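Long-range contact in HpuA (Kingella denitrificans ATCC 33394, PDB 5EC6), which probably serves as an outer-membrane lipoprotein receptor that binds haemoglobin so that the bacterium can take up its haem iron: residues Ser97-Met107 and Asp187-Arg197. Numbering follows the deposited sequence.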
loop_
_atom_site.group_PDB
_atom_site.type_symbol
_atom_site.label_atom_id
_atom_site.label_comp_id
_atom_site.label_asym_id
_atom_site.label_seq_id
_atom_site.Cartn_x
_atom_site.Cartn_y
_atom_site.Cartn_z
ATOM N N SER A 97 -1.872 -7.765 -24.832
ATOM C CA SER A 97 -1.752 -6.414 -24.265
ATOM C C SER A 97 -2.577 -6.278 -22.964
ATOM O O SER A 97 -2.174 -5.559 -22.042
ATOM C CB SER A 97 -2.177 -5.349 -25.284
ATOM O OG SER A 97 -3.560 -5.446 -25.585
ATOM N N ALA A 98 -3.722 -6.968 -22.909
ATOM C CA ALA A 98 -4.613 -6.937 -21.745
ATOM C C ALA A 98 -3.875 -7.317 -20.449
ATOM O O ALA A 98 -3.034 -8.225 -20.427
ATOM C CB ALA A 98 -5.803 -7.854 -21.958
ATOM N N ARG A 99 -4.179 -6.615 -19.362
ATOM C CA ARG A 99 -3.651 -7.014 -18.058
ATOM C C ARG A 99 -4.813 -7.066 -17.085
ATOM O O ARG A 99 -5.483 -6.059 -16.851
ATOM C CB ARG A 99 -2.622 -6.012 -17.597
ATOM C CG ARG A 99 -1.339 -6.003 -18.409
ATOM C CD ARG A 99 -0.435 -7.166 -18.048
ATOM N NE ARG A 99 0.828 -7.103 -18.787
ATOM C CZ ARG A 99 0.974 -7.395 -20.084
ATOM N NH1 ARG A 99 -0.056 -7.806 -20.826
ATOM N NH2 ARG A 99 2.174 -7.284 -20.647
ATOM N N VAL A 100 -5.110 -8.241 -16.571
ATOM C CA VAL A 100 -6.201 -8.385 -15.625
ATOM C C VAL A 100 -5.601 -8.903 -14.309
ATOM O O VAL A 100 -4.920 -9.930 -14.289
ATOM C CB VAL A 100 -7.279 -9.350 -16.122
ATOM C CG1 VAL A 100 -8.367 -9.532 -15.084
ATOM C CG2 VAL A 100 -7.898 -8.861 -17.442
ATOM N N LEU A 101 -5.895 -8.210 -13.211
ATOM C CA LEU A 101 -5.543 -8.729 -11.900
ATOM C C LEU A 101 -6.568 -9.745 -11.474
ATOM O O LEU A 101 -7.792 -9.480 -11.443
ATOM C CB LEU A 101 -5.435 -7.578 -10.875
ATOM C CG LEU A 101 -4.878 -7.953 -9.513
ATOM C CD1 LEU A 101 -3.401 -8.390 -9.607
ATOM C CD2 LEU A 101 -5.044 -6.793 -8.507
ATOM N N PRO A 102 -6.121 -10.974 -11.131
ATOM C CA PRO A 102 -7.116 -11.928 -10.620
ATOM C C PRO A 102 -7.760 -11.403 -9.329
ATOM O O PRO A 102 -7.090 -10.669 -8.600
ATOM C CB PRO A 102 -6.286 -13.162 -10.322
ATOM C CG PRO A 102 -5.057 -13.023 -11.153
ATOM C CD PRO A 102 -4.771 -11.548 -11.208
ATOM N N ASN A 103 -9.009 -11.731 -9.071
ATOM C CA ASN A 103 -9.701 -11.205 -7.895
ATOM C C ASN A 103 -9.544 -12.014 -6.618
ATOM O O ASN A 103 -10.021 -11.596 -5.566
ATOM C CB ASN A 103 -11.170 -10.983 -8.180
ATOM C CG ASN A 103 -11.412 -9.999 -9.308
ATOM O OD1 ASN A 103 -10.630 -9.105 -9.570
ATOM N ND2 ASN A 103 -12.541 -10.149 -9.949
ATOM N N SER A 104 -8.883 -13.181 -6.704
ATOM C CA SER A 104 -8.661 -14.063 -5.558
ATOM C C SER A 104 -7.258 -14.618 -5.652
ATOM O O SER A 104 -6.771 -14.909 -6.771
ATOM C CB SER A 104 -9.685 -15.211 -5.573
ATOM O OG SER A 104 -9.559 -16.015 -4.427
ATOM N N HIS A 105 -6.591 -14.749 -4.503
ATOM C CA HIS A 105 -5.182 -15.122 -4.413
ATOM C C HIS A 105 -4.944 -15.975 -3.182
ATOM O O HIS A 105 -5.510 -15.738 -2.119
ATOM C CB HIS A 105 -4.243 -13.911 -4.349
ATOM C CG HIS A 105 -4.641 -12.790 -5.242
ATOM N ND1 HIS A 105 -3.923 -12.452 -6.355
ATOM C CD2 HIS A 105 -5.648 -11.887 -5.153
ATOM C CE1 HIS A 105 -4.493 -11.426 -6.954
ATOM N NE2 HIS A 105 -5.554 -11.075 -6.249
ATOM N N PRO A 106 -4.119 -17.023 -3.313
ATOM C CA PRO A 106 -3.743 -17.768 -2.121
ATOM C C PRO A 106 -2.774 -16.977 -1.215
ATOM O O PRO A 106 -1.918 -16.270 -1.721
ATOM C CB PRO A 106 -3.018 -18.999 -2.724
ATOM C CG PRO A 106 -2.390 -18.496 -3.971
ATOM C CD PRO A 106 -3.396 -17.484 -4.518
ATOM N N MET A 107 -2.914 -17.101 0.092
ATOM C CA MET A 107 -1.980 -16.518 1.035
ATOM C C MET A 107 -0.914 -17.545 1.375
ATOM O O MET A 107 -1.188 -18.762 1.363
ATOM C CB MET A 107 -2.717 -16.109 2.294
ATOM C CG MET A 107 -3.860 -15.126 2.018
ATOM S SD MET A 107 -4.752 -14.582 3.498
ATOM C CE MET A 107 -3.575 -13.548 4.325
ATOM N N ASP A 187 -9.957 -17.775 3.877
ATOM C CA ASP A 187 -8.568 -18.178 3.686
ATOM C C ASP A 187 -7.844 -17.621 2.436
ATOM O O ASP A 187 -6.631 -17.861 2.258
ATOM C CB ASP A 187 -8.428 -19.730 3.780
ATOM C CG ASP A 187 -8.152 -20.210 5.194
ATOM O OD1 ASP A 187 -8.296 -19.405 6.143
ATOM O OD2 ASP A 187 -7.788 -21.400 5.356
ATOM N N ARG A 188 -8.553 -16.821 1.627
ATOM C CA ARG A 188 -7.949 -16.227 0.446
ATOM C C ARG A 188 -7.948 -14.713 0.550
ATOM O O ARG A 188 -8.813 -14.098 1.166
ATOM C CB ARG A 188 -8.659 -16.652 -0.813
ATOM C CG ARG A 188 -8.164 -18.080 -1.146
ATOM C CD ARG A 188 -8.938 -18.649 -2.268
ATOM N NE ARG A 188 -8.436 -18.222 -3.556
ATOM C CZ ARG A 188 -7.349 -18.658 -4.177
ATOM N NH1 ARG A 188 -6.499 -19.566 -3.637
ATOM N NH2 ARG A 188 -7.113 -18.165 -5.379
ATOM N N ALA A 189 -6.967 -14.154 -0.086
ATOM C CA ALA A 189 -6.968 -12.737 -0.357
ATOM C C ALA A 189 -7.830 -12.414 -1.561
ATOM O O ALA A 189 -7.747 -13.074 -2.603
ATOM C CB ALA A 189 -5.537 -12.284 -0.613
ATOM N N VAL A 190 -8.648 -11.374 -1.444
ATOM C CA VAL A 190 -9.511 -10.974 -2.521
ATOM C C VAL A 190 -9.251 -9.488 -2.806
ATOM O O VAL A 190 -9.013 -8.701 -1.887
ATOM C CB VAL A 190 -10.995 -11.252 -2.229
ATOM C CG1 VAL A 190 -11.226 -12.766 -2.205
ATOM C CG2 VAL A 190 -11.495 -10.663 -0.927
ATOM N N THR A 191 -9.254 -9.161 -4.076
ATOM C CA THR A 191 -8.847 -7.827 -4.539
ATOM C C THR A 191 -9.898 -7.144 -5.374
ATOM O O THR A 191 -10.748 -7.771 -6.056
ATOM C CB THR A 191 -7.494 -7.867 -5.242
ATOM O OG1 THR A 191 -7.474 -8.912 -6.257
ATOM C CG2 THR A 191 -6.384 -8.091 -4.246
ATOM N N SER A 192 -9.866 -5.810 -5.334
ATOM C CA SER A 192 -10.759 -4.984 -6.121
ATOM C C SER A 192 -10.482 -5.111 -7.623
ATOM O O SER A 192 -9.388 -5.467 -8.040
ATOM C CB SER A 192 -10.626 -3.519 -5.678
ATOM O OG SER A 192 -9.300 -3.082 -5.805
ATOM N N SER A 193 -11.506 -4.823 -8.433
ATOM C CA SER A 193 -11.412 -5.088 -9.881
ATOM C C SER A 193 -10.393 -4.225 -10.532
ATOM O O SER A 193 -10.346 -2.985 -10.324
ATOM C CB SER A 193 -12.755 -4.900 -10.566
ATOM O OG SER A 193 -13.699 -5.802 -10.030
ATOM N N TYR A 194 -9.565 -4.823 -11.377
ATOM C CA TYR A 194 -8.520 -4.078 -12.032
ATOM C C TYR A 194 -8.180 -4.744 -13.330
ATOM O O TYR A 194 -7.692 -5.888 -13.323
ATOM C CB TYR A 194 -7.281 -4.016 -11.160
ATOM C CG TYR A 194 -6.250 -2.980 -11.455
ATOM C CD1 TYR A 194 -6.555 -1.785 -12.146
ATOM C CD2 TYR A 194 -4.952 -3.128 -10.975
ATOM C CE1 TYR A 194 -5.600 -0.822 -12.346
ATOM C CE2 TYR A 194 -3.982 -2.180 -11.183
ATOM C CZ TYR A 194 -4.295 -1.012 -11.871
ATOM O OH TYR A 194 -3.280 -0.098 -12.032
ATOM N N GLU A 195 -8.373 -3.999 -14.422
ATOM C CA GLU A 195 -8.007 -4.458 -15.774
ATOM C C GLU A 195 -7.523 -3.272 -16.542
ATOM O O GLU A 195 -8.197 -2.212 -16.582
ATOM C CB GLU A 195 -9.210 -5.066 -16.498
ATOM C CG GLU A 195 -8.907 -5.419 -17.958
ATOM C CD GLU A 195 -10.049 -6.126 -18.670
ATOM O OE1 GLU A 195 -11.084 -6.467 -18.048
ATOM O OE2 GLU A 195 -9.851 -6.383 -19.887
ATOM N N THR A 196 -6.347 -3.387 -17.133
ATOM C CA THR A 196 -5.844 -2.305 -17.974
ATOM C C THR A 196 -5.617 -2.854 -19.374
ATOM O O THR A 196 -5.749 -4.063 -19.594
ATOM C CB THR A 196 -4.551 -1.719 -17.393
ATOM O OG1 THR A 196 -3.575 -2.755 -17.285
ATOM C CG2 THR A 196 -4.820 -1.149 -16.002
ATOM N N ARG A 197 -5.285 -1.966 -20.307
ATOM C CA ARG A 197 -4.855 -2.379 -21.656
ATOM C C ARG A 197 -3.652 -1.580 -22.150
ATOM O O ARG A 197 -3.718 -0.358 -22.215
ATOM C CB ARG A 197 -6.033 -2.267 -22.639
ATOM C CG ARG A 197 -6.449 -3.615 -23.215
ATOM C CD ARG A 197 -7.898 -3.671 -23.681
ATOM N NE ARG A 197 -8.416 -5.042 -23.631
ATOM C CZ ARG A 197 -7.994 -6.060 -24.392
ATOM N NH1 ARG A 197 -7.032 -5.897 -25.302
ATOM N NH2 ARG A 197 -8.541 -7.264 -24.244
HETATM O O HOH W 1 -9.777 -7.722 -11.785
HETATM O O HOH W 2 -8.257 -7.855 -8.575
HETATM O O HOH W 3 -13.613 -8.001 -11.709
HETATM O O HOH W 4 -4.923 -19.101 1.044
#
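The guanidinium of R188 lies over the H105-P106 peptide bond, with H105 C facing its centre and P106 N, 3.3 Å from its plane, toward its rim, while its edge is turned to S104. A bend at chi3 (83°) folds the long arginine chain back over the neighbouring strand, bringing NE 2.6 Å from S104 OG in a fairly straight hydrogen bond. Proline suits this place because its flat, hydrogen-free peptide N lets the guanidinium lie close.

On the other face of the strand pair, H105 meets T191 at about a right angle: NE2 and OG1 are hydrogen-bonded at 2.9 Å, near the ring plane. ND1 bonds the backbone N of I90, so both ring nitrogens are held and the buried imidazole is fixed in rotation. A189, small enough to sit beside H105, exchanges two backbone bonds with it.

Between this antiparallel pairing and the second one, R99 with T196, the register slips by one residue and the chains part. Water fills in: one molecule joins L101 O, N103 OD1 and Y194 N, and another links N103 OD1 to T191 OG1 and S192 O. L101 and Y194 add an apolar touch, CB to CB 4.0 Å. Beyond, V100 CG2 packs 3.6 Å from E195 CG, the aliphatic part of the glutamate.

Polar bonds and water thus hold the segments together where strand pairing lapses between two separate antiparallel pairings.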